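Local coordinates for B12-binding domain-containing protein (Kitasatospora setae, PDB 6WTE) that binds cobalamin and a [4Fe-4S] cluster and works as TsrM, a methyltransferase of the radical SAM family that uses non-radical catalysis, at residues I17-L22 against L210-R215; R198-S201 against R205-D208; V66-T71 against G84-I89. One frame throughout, in Å; residues are numbered along the deposited sequence. Where two conformers were deposited one is given.

Interaction 1 (I17-L22 against L210-R215); sequences IAPYAL and LEYYRR
Ala18 packs its CA over one face of the Tyr212 ring in a CH-pi contact that ties the loop leading into helix 20-31 of the cobalamin-binding domain to helix 209-214. The Ala18 CA sits 3.4 Å from the ring centroid of Tyr212 and only 4° off the ring normal, so it stands almost directly over the centre of that face. Apolar packing widens it: Ala18 CB touches Tyr212 CD2 at 3.6 Å, while Pro19 CD approaches the phenol end, 3.6 Å from Tyr212 CZ, the two side chains crossing at about a right angle. Tyr212 reaches this place with CG anti to its carbonyl carbon (chi1 -80°), which sends the ring out from the helix across the Ile17-Ala18 peptide. An alanine in place of Tyr212 is likely to open a gap over Ala18 and Pro19 and leave Asp40 without the hydroxyl it hydrogen-bonds. The loop is part of the ligand site as well, for Ile17 touches cobalamin. Polar linkage between the segments runs through one water, which donates to Ile17 O at 2.8 Å and to Tyr212 OH at 3.2 Å.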
loop_
_atom_site.group_PDB
_atom_site.type_symbol
_atom_site.label_atom_id
_atom_site.label_comp_id
_atom_site.label_asym_id
_atom_site.label_seq_id
_atom_site.Cartn_x
_atom_site.Cartn_y
_atom_site.Cartn_z
ATOM N N ILE A 17 3.080 -10.856 -3.906
ATOM C CA ILE A 17 3.986 -9.872 -3.324
ATOM C C ILE A 17 4.357 -10.354 -1.930
ATOM O O ILE A 17 3.470 -10.607 -1.106
ATOM C CB ILE A 17 3.340 -8.476 -3.261
ATOM C CG1 ILE A 17 3.124 -7.918 -4.672
ATOM C CG2 ILE A 17 4.162 -7.544 -2.379
ATOM C CD1 ILE A 17 4.386 -7.881 -5.516
ATOM N N ALA A 18 5.657 -10.471 -1.665
ATOM C CA ALA A 18 6.107 -10.997 -0.383
ATOM C C ALA A 18 5.558 -10.144 0.760
ATOM O O ALA A 18 5.563 -8.910 0.676
ATOM C CB ALA A 18 7.635 -11.032 -0.316
ATOM N N PRO A 19 5.047 -10.766 1.828
ATOM C CA PRO A 19 4.564 -10.014 3.012
ATOM C C PRO A 19 5.718 -9.505 3.872
ATOM O O PRO A 19 6.062 -10.045 4.928
ATOM C CB PRO A 19 3.714 -11.054 3.745
ATOM C CG PRO A 19 4.358 -12.354 3.386
ATOM C CD PRO A 19 4.803 -12.212 1.952
ATOM N N TYR A 20 6.321 -8.419 3.388
ATOM C CA TYR A 20 7.490 -7.820 4.022
ATOM C C TYR A 20 7.246 -7.550 5.501
ATOM O O TYR A 20 8.152 -7.713 6.332
ATOM C CB TYR A 20 7.816 -6.530 3.262
ATOM C CG TYR A 20 9.107 -5.821 3.583
ATOM C CD1 TYR A 20 10.102 -6.404 4.364
ATOM C CD2 TYR A 20 9.333 -4.545 3.077
ATOM C CE1 TYR A 20 11.283 -5.723 4.630
ATOM C CE2 TYR A 20 10.505 -3.865 3.334
ATOM C CZ TYR A 20 11.477 -4.455 4.108
ATOM O OH TYR A 20 12.643 -3.758 4.358
ATOM N N ALA A 21 6.015 -7.157 5.848
ATOM C CA ALA A 21 5.657 -6.911 7.242
ATOM C C ALA A 21 6.085 -8.057 8.143
ATOM O O ALA A 21 6.614 -7.836 9.237
ATOM C CB ALA A 21 4.149 -6.698 7.363
ATOM N N LEU A 22 5.881 -9.294 7.690
ATOM C CA LEU A 22 6.175 -10.430 8.550
ATOM C C LEU A 22 7.677 -10.596 8.772
ATOM O O LEU A 22 8.094 -11.056 9.842
ATOM C CB LEU A 22 5.542 -11.700 7.968
ATOM C CG LEU A 22 4.010 -11.700 7.830
ATOM C CD1 LEU A 22 3.474 -13.110 7.567
ATOM C CD2 LEU A 22 3.327 -11.106 9.071
ATOM N N LEU A 210 12.859 -15.651 -1.985
ATOM C CA LEU A 210 13.237 -16.044 -3.340
ATOM C C LEU A 210 12.046 -16.611 -4.100
ATOM O O LEU A 210 11.909 -16.382 -5.307
ATOM C CB LEU A 210 14.383 -17.056 -3.306
ATOM C CG LEU A 210 14.886 -17.491 -4.685
ATOM C CD1 LEU A 210 15.500 -16.301 -5.446
ATOM C CD2 LEU A 210 15.877 -18.628 -4.550
ATOM N N GLU A 211 11.164 -17.339 -3.409
ATOM C CA GLU A 211 9.965 -17.857 -4.062
ATOM C C GLU A 211 9.138 -16.729 -4.666
ATOM O O GLU A 211 8.703 -16.813 -5.820
ATOM C CB GLU A 211 9.124 -18.656 -3.063
ATOM C CG GLU A 211 7.897 -19.317 -3.679
ATOM C CD GLU A 211 8.245 -20.381 -4.711
ATOM O OE1 GLU A 211 9.366 -20.934 -4.663
ATOM O OE2 GLU A 211 7.390 -20.670 -5.574
ATOM N N TYR A 212 8.928 -15.651 -3.907
ATOM C CA TYR A 212 8.209 -14.504 -4.452
ATOM C C TYR A 212 8.970 -13.878 -5.611
ATOM O O TYR A 212 8.370 -13.486 -6.619
ATOM C CB TYR A 212 7.970 -13.464 -3.364
ATOM C CG TYR A 212 6.798 -13.794 -2.477
ATOM C CD1 TYR A 212 5.505 -13.475 -2.868
ATOM C CD2 TYR A 212 6.985 -14.424 -1.254
ATOM C CE1 TYR A 212 4.424 -13.768 -2.060
ATOM C CE2 TYR A 212 5.906 -14.725 -0.437
ATOM C CZ TYR A 212 4.629 -14.391 -0.849
ATOM O OH TYR A 212 3.544 -14.671 -0.054
ATOM N N TYR A 213 10.293 -13.785 -5.488
ATOM C CA TYR A 213 11.086 -13.157 -6.541
ATOM C C TYR A 213 10.988 -13.941 -7.843
ATOM O O TYR A 213 10.858 -13.355 -8.922
ATOM C CB TYR A 213 12.539 -13.037 -6.088
ATOM C CG TYR A 213 13.430 -12.269 -7.033
ATOM C CD1 TYR A 213 13.341 -10.888 -7.127
ATOM C CD2 TYR A 213 14.371 -12.925 -7.819
ATOM C CE1 TYR A 213 14.153 -10.177 -7.976
ATOM C CE2 TYR A 213 15.202 -12.217 -8.678
ATOM C CZ TYR A 213 15.084 -10.844 -8.749
ATOM O OH TYR A 213 15.895 -10.137 -9.594
ATOM N N ARG A 214 11.031 -15.273 -7.764
ATOM C CA ARG A 214 10.926 -16.093 -8.964
ATOM C C ARG A 214 9.540 -16.034 -9.588
ATOM O O ARG A 214 9.394 -16.335 -10.778
ATOM C CB ARG A 214 11.295 -17.542 -8.640
ATOM C CG ARG A 214 12.764 -17.729 -8.297
ATOM C CD ARG A 214 13.092 -19.180 -7.968
ATOM N NE ARG A 214 12.742 -20.089 -9.057
ATOM C CZ ARG A 214 11.794 -21.018 -8.977
ATOM N NH1 ARG A 214 11.538 -21.802 -10.015
ATOM N NH2 ARG A 214 11.104 -21.169 -7.853
ATOM N N ARG A 215 8.525 -15.658 -8.815
ATOM C CA ARG A 215 7.171 -15.521 -9.328
ATOM C C ARG A 215 6.830 -14.075 -9.670
ATOM O O ARG A 215 5.660 -13.762 -9.905
ATOM C CB ARG A 215 6.174 -16.102 -8.320
ATOM C CG ARG A 215 6.518 -17.542 -7.953
ATOM C CD ARG A 215 5.538 -18.187 -6.981
ATOM N NE ARG A 215 4.494 -18.934 -7.674
ATOM C CZ ARG A 215 3.889 -20.009 -7.177
ATOM N NH1 ARG A 215 4.234 -20.476 -5.985
ATOM N NH2 ARG A 215 2.948 -20.625 -7.878
HETATM O O HOH W 1 1.418 -12.290 -0.330
#

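Interaction 2 (R198-S201 against R205-D208); sequences RRRS and RKVD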
loop_
_atom_site.group_PDB
_atom_site.type_symbol
_atom_site.label_atom_id
_atom_site.label_comp_id
_atom_site.label_asym_id
_atom_site.label_seq_id
_atom_site.Cartn_x
_atom_site.Cartn_y
_atom_site.Cartn_z
ATOM N N ARG A 198 15.717 -9.435 8.779
ATOM C CA ARG A 198 16.255 -10.653 8.188
ATOM C C ARG A 198 15.320 -11.142 7.087
ATOM O O ARG A 198 14.118 -11.325 7.310
ATOM C CB ARG A 198 16.485 -11.715 9.263
ATOM C CG ARG A 198 17.652 -11.348 10.184
ATOM C CD ARG A 198 18.013 -12.442 11.177
ATOM N NE ARG A 198 17.003 -12.594 12.219
ATOM C CZ ARG A 198 16.992 -11.917 13.365
ATOM N NH1 ARG A 198 17.945 -11.033 13.632
ATOM N NH2 ARG A 198 16.025 -12.133 14.249
ATOM N N ARG A 199 15.870 -11.307 5.888
ATOM C CA ARG A 199 15.114 -11.715 4.709
ATOM C C ARG A 199 15.639 -13.077 4.290
ATOM O O ARG A 199 16.764 -13.185 3.791
ATOM C CB ARG A 199 15.257 -10.700 3.575
ATOM C CG ARG A 199 15.206 -9.244 4.029
ATOM C CD ARG A 199 13.845 -8.876 4.657
ATOM N NE ARG A 199 12.752 -8.921 3.689
ATOM C CZ ARG A 199 12.557 -8.007 2.741
ATOM N NH1 ARG A 199 13.392 -6.979 2.630
ATOM N NH2 ARG A 199 11.534 -8.121 1.900
ATOM N N ARG A 200 14.834 -14.109 4.500
ATOM C CA ARG A 200 15.269 -15.481 4.303
ATOM C C ARG A 200 14.605 -16.071 3.069
ATOM O O ARG A 200 13.594 -15.567 2.577
ATOM C CB ARG A 200 14.945 -16.334 5.537
ATOM C CG ARG A 200 15.621 -15.869 6.824
ATOM C CD ARG A 200 15.116 -16.690 8.008
ATOM N NE ARG A 200 15.895 -16.493 9.230
ATOM C CZ ARG A 200 15.444 -15.885 10.325
ATOM N NH1 ARG A 200 14.209 -15.397 10.362
ATOM N NH2 ARG A 200 16.229 -15.766 11.390
ATOM N N SER A 201 15.195 -17.151 2.568
ATOM C CA SER A 201 14.652 -17.880 1.434
ATOM C C SER A 201 14.842 -19.371 1.657
ATOM O O SER A 201 15.867 -19.801 2.193
ATOM C CB SER A 201 15.326 -17.466 0.124
ATOM O OG SER A 201 15.064 -16.111 -0.172
ATOM N N ARG A 205 8.483 -22.152 7.305
ATOM C CA ARG A 205 7.791 -21.322 8.295
ATOM C C ARG A 205 8.472 -19.972 8.499
ATOM O O ARG A 205 8.404 -19.381 9.581
ATOM C CB ARG A 205 7.634 -22.065 9.623
ATOM C CG ARG A 205 7.061 -23.459 9.422
ATOM C CD ARG A 205 6.272 -23.935 10.614
ATOM N NE ARG A 205 5.355 -25.014 10.245
ATOM C CZ ARG A 205 5.012 -26.018 11.048
ATOM N NH1 ARG A 205 5.518 -26.105 12.272
ATOM N NH2 ARG A 205 4.169 -26.947 10.616
ATOM N N LYS A 206 9.122 -19.477 7.451
ATOM C CA LYS A 206 9.557 -18.096 7.342
ATOM C C LYS A 206 9.163 -17.612 5.953
ATOM O O LYS A 206 8.988 -18.417 5.033
ATOM C CB LYS A 206 11.073 -17.941 7.544
ATOM C CG LYS A 206 11.598 -18.406 8.890
ATOM C CD LYS A 206 11.077 -17.510 10.001
ATOM C CE LYS A 206 11.590 -17.964 11.350
ATOM N NZ LYS A 206 11.079 -19.312 11.701
ATOM N N VAL A 207 8.992 -16.294 5.807
ATOM C CA VAL A 207 8.684 -15.747 4.489
ATOM C C VAL A 207 9.765 -16.184 3.508
ATOM O O VAL A 207 10.965 -16.031 3.772
ATOM C CB VAL A 207 8.557 -14.214 4.540
ATOM C CG1 VAL A 207 8.367 -13.659 3.147
ATOM C CG2 VAL A 207 7.377 -13.790 5.419
ATOM N N ASP A 208 9.341 -16.756 2.382
ATOM C CA ASP A 208 10.251 -17.296 1.363
ATOM C C ASP A 208 10.459 -16.231 0.291
ATOM O O ASP A 208 9.744 -16.180 -0.710
ATOM C CB ASP A 208 9.692 -18.580 0.768
ATOM C CG ASP A 208 10.727 -19.344 -0.050
ATOM O OD1 ASP A 208 11.731 -18.730 -0.478
ATOM O OD2 ASP A 208 10.528 -20.556 -0.264
HETATM O O HOH W 2 12.201 -14.465 5.520
#
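Ser201 and Asp208 bring the two arms of an irregular loop together at the point where the second arm enters helix 209-214, with Asp208 as its N-cap. They belong to the tight part of the contact, which also takes in Arg200 O and the buried Val207. Ser201 CA and Asp208 CA are 4.4 Å apart, and Asp208 OD1 rests 3.6 Å from Ser201 CA. The CB of Asp208 points away from the other arm, yet the carboxylate returns to it because CG is anti to the backbone N (chi1 -167°). Asp208 OD1 is held by Gly202, in the turn between the arms, and also accepts a hydrogen bond from the backbone N of Glu211, which is the N-cap bond. Ser201 OG hydrogen-bonds Gln262, just past helix 249-261. Nearby, the carbonyl oxygens Arg200 O and Val207 O come within 2.9 Å of each other, two acceptors that cannot bond. Beside them a water accepts from Arg200 N at 2.8 Å and lies 2.7 Å from Val207 O.

The fit is looser between Arg200 and Lys206, which run side by side and point the same way. Arg200 NH1 lies obliquely against the Lys206 methylenes, 3.8 Å from Lys206 CD. Each charge has its own partner, Glu30 in a salt bridge for Arg200 and the carbonyl of Val36 for Lys206. The final bend of Lys206 (chi4 -64°) turns its ammonium away from the guanidinium and to a weak bond with Arg205 O, leaving 5.2 Å between Arg200 NH1 and Lys206 NZ.

Interaction 3 (V66-T71 against G84-I89); sequences VTVRNT and GEHREI. With EDO (1,2-ethanediol), chain H.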
loop_
_atom_site.group_PDB
_atom_site.type_symbol
_atom_site.label_atom_id
_atom_site.label_comp_id
_atom_site.label_asym_id
_atom_site.label_seq_id
_atom_site.Cartn_x
_atom_site.Cartn_y
_atom_site.Cartn_z
ATOM N N VAL A 66 -2.082 -11.689 12.360
ATOM C CA VAL A 66 -2.542 -11.757 10.975
ATOM C C VAL A 66 -2.272 -10.413 10.315
ATOM O O VAL A 66 -2.756 -9.376 10.788
ATOM C CB VAL A 66 -4.034 -12.115 10.883
ATOM C CG1 VAL A 66 -4.445 -12.252 9.429
ATOM C CG2 VAL A 66 -4.326 -13.417 11.643
ATOM N N THR A 67 -1.514 -10.422 9.213
ATOM C CA THR A 67 -1.230 -9.182 8.494
ATOM C C THR A 67 -2.300 -8.948 7.430
ATOM O O THR A 67 -2.560 -9.819 6.594
ATOM C CB THR A 67 0.179 -9.207 7.885
ATOM O OG1 THR A 67 0.429 -7.980 7.187
ATOM C CG2 THR A 67 0.374 -10.394 6.938
ATOM N N VAL A 68 -2.939 -7.784 7.475
ATOM C CA VAL A 68 -3.992 -7.435 6.531
ATOM C C VAL A 68 -3.469 -6.256 5.720
ATOM O O VAL A 68 -3.540 -5.098 6.148
ATOM C CB VAL A 68 -5.315 -7.130 7.243
ATOM C CG1 VAL A 68 -6.343 -6.495 6.290
ATOM C CG2 VAL A 68 -5.867 -8.423 7.813
ATOM N N ARG A 69 -2.893 -6.567 4.560
ATOM C CA ARG A 69 -2.211 -5.562 3.753
ATOM C C ARG A 69 -3.190 -4.708 2.956
ATOM O O ARG A 69 -3.019 -3.486 2.866
ATOM C CB ARG A 69 -1.223 -6.246 2.812
ATOM C CG ARG A 69 -0.337 -5.300 2.006
ATOM C CD ARG A 69 0.362 -6.103 0.921
ATOM N NE ARG A 69 1.460 -5.379 0.279
ATOM C CZ ARG A 69 1.305 -4.504 -0.706
ATOM N NH1 ARG A 69 2.373 -3.908 -1.217
ATOM N NH2 ARG A 69 0.096 -4.230 -1.181
ATOM N N ASN A 70 -4.182 -5.338 2.332
ATOM C CA ASN A 70 -5.131 -4.665 1.457
ATOM C C ASN A 70 -6.543 -4.869 1.989
ATOM O O ASN A 70 -6.921 -5.994 2.330
ATOM C CB ASN A 70 -5.047 -5.198 0.022
ATOM C CG ASN A 70 -3.613 -5.392 -0.453
ATOM O OD1 ASN A 70 -2.750 -4.545 -0.234
ATOM N ND2 ASN A 70 -3.360 -6.516 -1.111
ATOM N N THR A 71 -7.314 -3.785 2.071
ATOM C CA THR A 71 -8.729 -3.928 2.404
ATOM C C THR A 71 -9.560 -4.279 1.180
ATOM O O THR A 71 -10.554 -5.004 1.293
ATOM C CB THR A 71 -9.264 -2.634 3.017
ATOM O OG1 THR A 71 -9.029 -1.546 2.107
ATOM C CG2 THR A 71 -8.570 -2.344 4.331
ATOM N N GLY A 84 -13.600 -9.602 3.579
ATOM C CA GLY A 84 -14.454 -10.764 3.771
ATOM C C GLY A 84 -13.678 -12.063 3.667
ATOM O O GLY A 84 -13.872 -12.983 4.469
ATOM N N GLU A 85 -12.782 -12.152 2.681
ATOM C CA GLU A 85 -11.894 -13.304 2.579
ATOM C C GLU A 85 -10.938 -13.376 3.761
ATOM O O GLU A 85 -10.624 -14.472 4.242
ATOM C CB GLU A 85 -11.106 -13.244 1.270
ATOM C CG GLU A 85 -11.958 -13.400 0.026
ATOM C CD GLU A 85 -11.145 -13.256 -1.244
ATOM O OE1 GLU A 85 -10.696 -12.129 -1.541
ATOM O OE2 GLU A 85 -10.929 -14.275 -1.927
ATOM N N HIS A 86 -10.449 -12.224 4.233
ATOM C CA HIS A 86 -9.598 -12.226 5.418
ATOM C C HIS A 86 -10.356 -12.760 6.624
ATOM O O HIS A 86 -9.809 -13.534 7.418
ATOM C CB HIS A 86 -9.077 -10.826 5.723
ATOM C CG HIS A 86 -8.164 -10.263 4.679
ATOM N ND1 HIS A 86 -7.377 -11.051 3.868
ATOM C CD2 HIS A 86 -7.913 -8.982 4.320
ATOM C CE1 HIS A 86 -6.677 -10.279 3.054
ATOM N NE2 HIS A 86 -6.985 -9.017 3.309
ATOM N N ARG A 87 -11.616 -12.347 6.783
ATOM C CA ARG A 87 -12.401 -12.802 7.926
ATOM C C ARG A 87 -12.622 -14.308 7.876
ATOM O O ARG A 87 -12.601 -14.982 8.910
ATOM C CB ARG A 87 -13.739 -12.061 7.974
ATOM C CG ARG A 87 -14.605 -12.437 9.172
ATOM C CD ARG A 87 -15.937 -11.698 9.172
ATOM N NE ARG A 87 -16.798 -12.115 8.068
ATOM C CZ ARG A 87 -18.099 -11.851 7.993
ATOM N NH1 ARG A 87 -18.700 -11.174 8.961
ATOM N NH2 ARG A 87 -18.802 -12.269 6.948
ATOM N N GLU A 88 -12.842 -14.853 6.677
ATOM C CA GLU A 88 -13.010 -16.297 6.549
ATOM C C GLU A 88 -11.788 -17.042 7.079
ATOM O O GLU A 88 -11.923 -18.041 7.800
ATOM C CB GLU A 88 -13.282 -16.660 5.089
ATOM C CG GLU A 88 -13.626 -18.118 4.873
ATOM C CD GLU A 88 -13.777 -18.480 3.404
ATOM O OE1 GLU A 88 -13.311 -17.700 2.539
ATOM O OE2 GLU A 88 -14.371 -19.543 3.118
ATOM N N ILE A 89 -10.589 -16.555 6.751
ATOM C CA ILE A 89 -9.365 -17.183 7.242
ATOM C C ILE A 89 -9.265 -17.046 8.757
ATOM O O ILE A 89 -8.941 -18.011 9.460
ATOM C CB ILE A 89 -8.137 -16.587 6.530
ATOM C CG1 ILE A 89 -8.070 -17.102 5.082
ATOM C CG2 ILE A 89 -6.857 -16.900 7.313
ATOM C CD1 ILE A 89 -7.190 -16.267 4.144
HETATM C C1 EDO H . -7.780 -12.641 -3.728
HETATM O O1 EDO H . -8.158 -12.586 -2.348
HETATM C C2 EDO H . -8.353 -13.905 -4.354
HETATM O O2 EDO H . -9.742 -14.011 -4.017
#
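His86 sets its imidazole against Val68 and Asn70, joining helix 83-96 to the loop that follows strand 63-67 within one beta-alpha-beta unit of the Rossmann-like cobalamin-binding domain. The ring meets its two partners in different ways. With Asn70 it works edge-on: His86 NE2 donates to Asn70 O over 3.2 Å, and that oxygen lies close to the imidazole plane. At the acceptor the C=O...N angle is 163°, nearly along the C=O axis; the N-H...O angle of 145° leaves the bond bent. With Val68 the approach is oblique, Val68 CG1 coming to 3.5 Å from His86 CD2, the carbon next to the donor. The Val68 methyl and the Asn70 carbonyl thus hold neighbouring atoms of the ring and limit its rotation. CG anti to the carbonyl carbon in His86 (chi1 -65°) directs the ring off the helix to the loop, and Phe119 of helix 112-119 packs on both His86 and Val68.

The loop so held is one of those that bind cobalamin. His86 acts from a second shell: it grips the main-chain oxygen of Asn70, whose ND2 bonds the cofactor, while Thr67 OG1 and the backbone N of Thr71 do so on either side in sequence. The residue preceding His86, Glu85, accepts a hydrogen bond at OE1 from O1 of an ethanediol, probably from the crystallisation liquor. Asn70 has a further tie within the loop: Arg69 NH2 donates at 3.0 Å to a lone pair of Asn70 OD1, the nitrogen lying in the plane of that side-chain carbonyl.

Along the chain, interaction 3 closes first, a local contact inside the Rossmann-like cobalamin-binding domain; interaction 2 follows in the loop before helix 209-214, and interaction 1 spans both by bringing that helix back to residues 17-22. Interactions 1 and 2 are neighbours, centres about 9 Å apart, with Val207 CG2 packing on Pro19 CG at 3.9 Å. Interaction 3 is about 17 Å from interaction 1 by centres, yet Leu22 CD2 reaches Thr67 CG2 at 3.7 Å, and both contacts hold residues that line the cobalamin pocket. A short and a long closure thus both contribute residues to one cofactor pocket, probably helping to set the cobalamin domain against the radical SAM core.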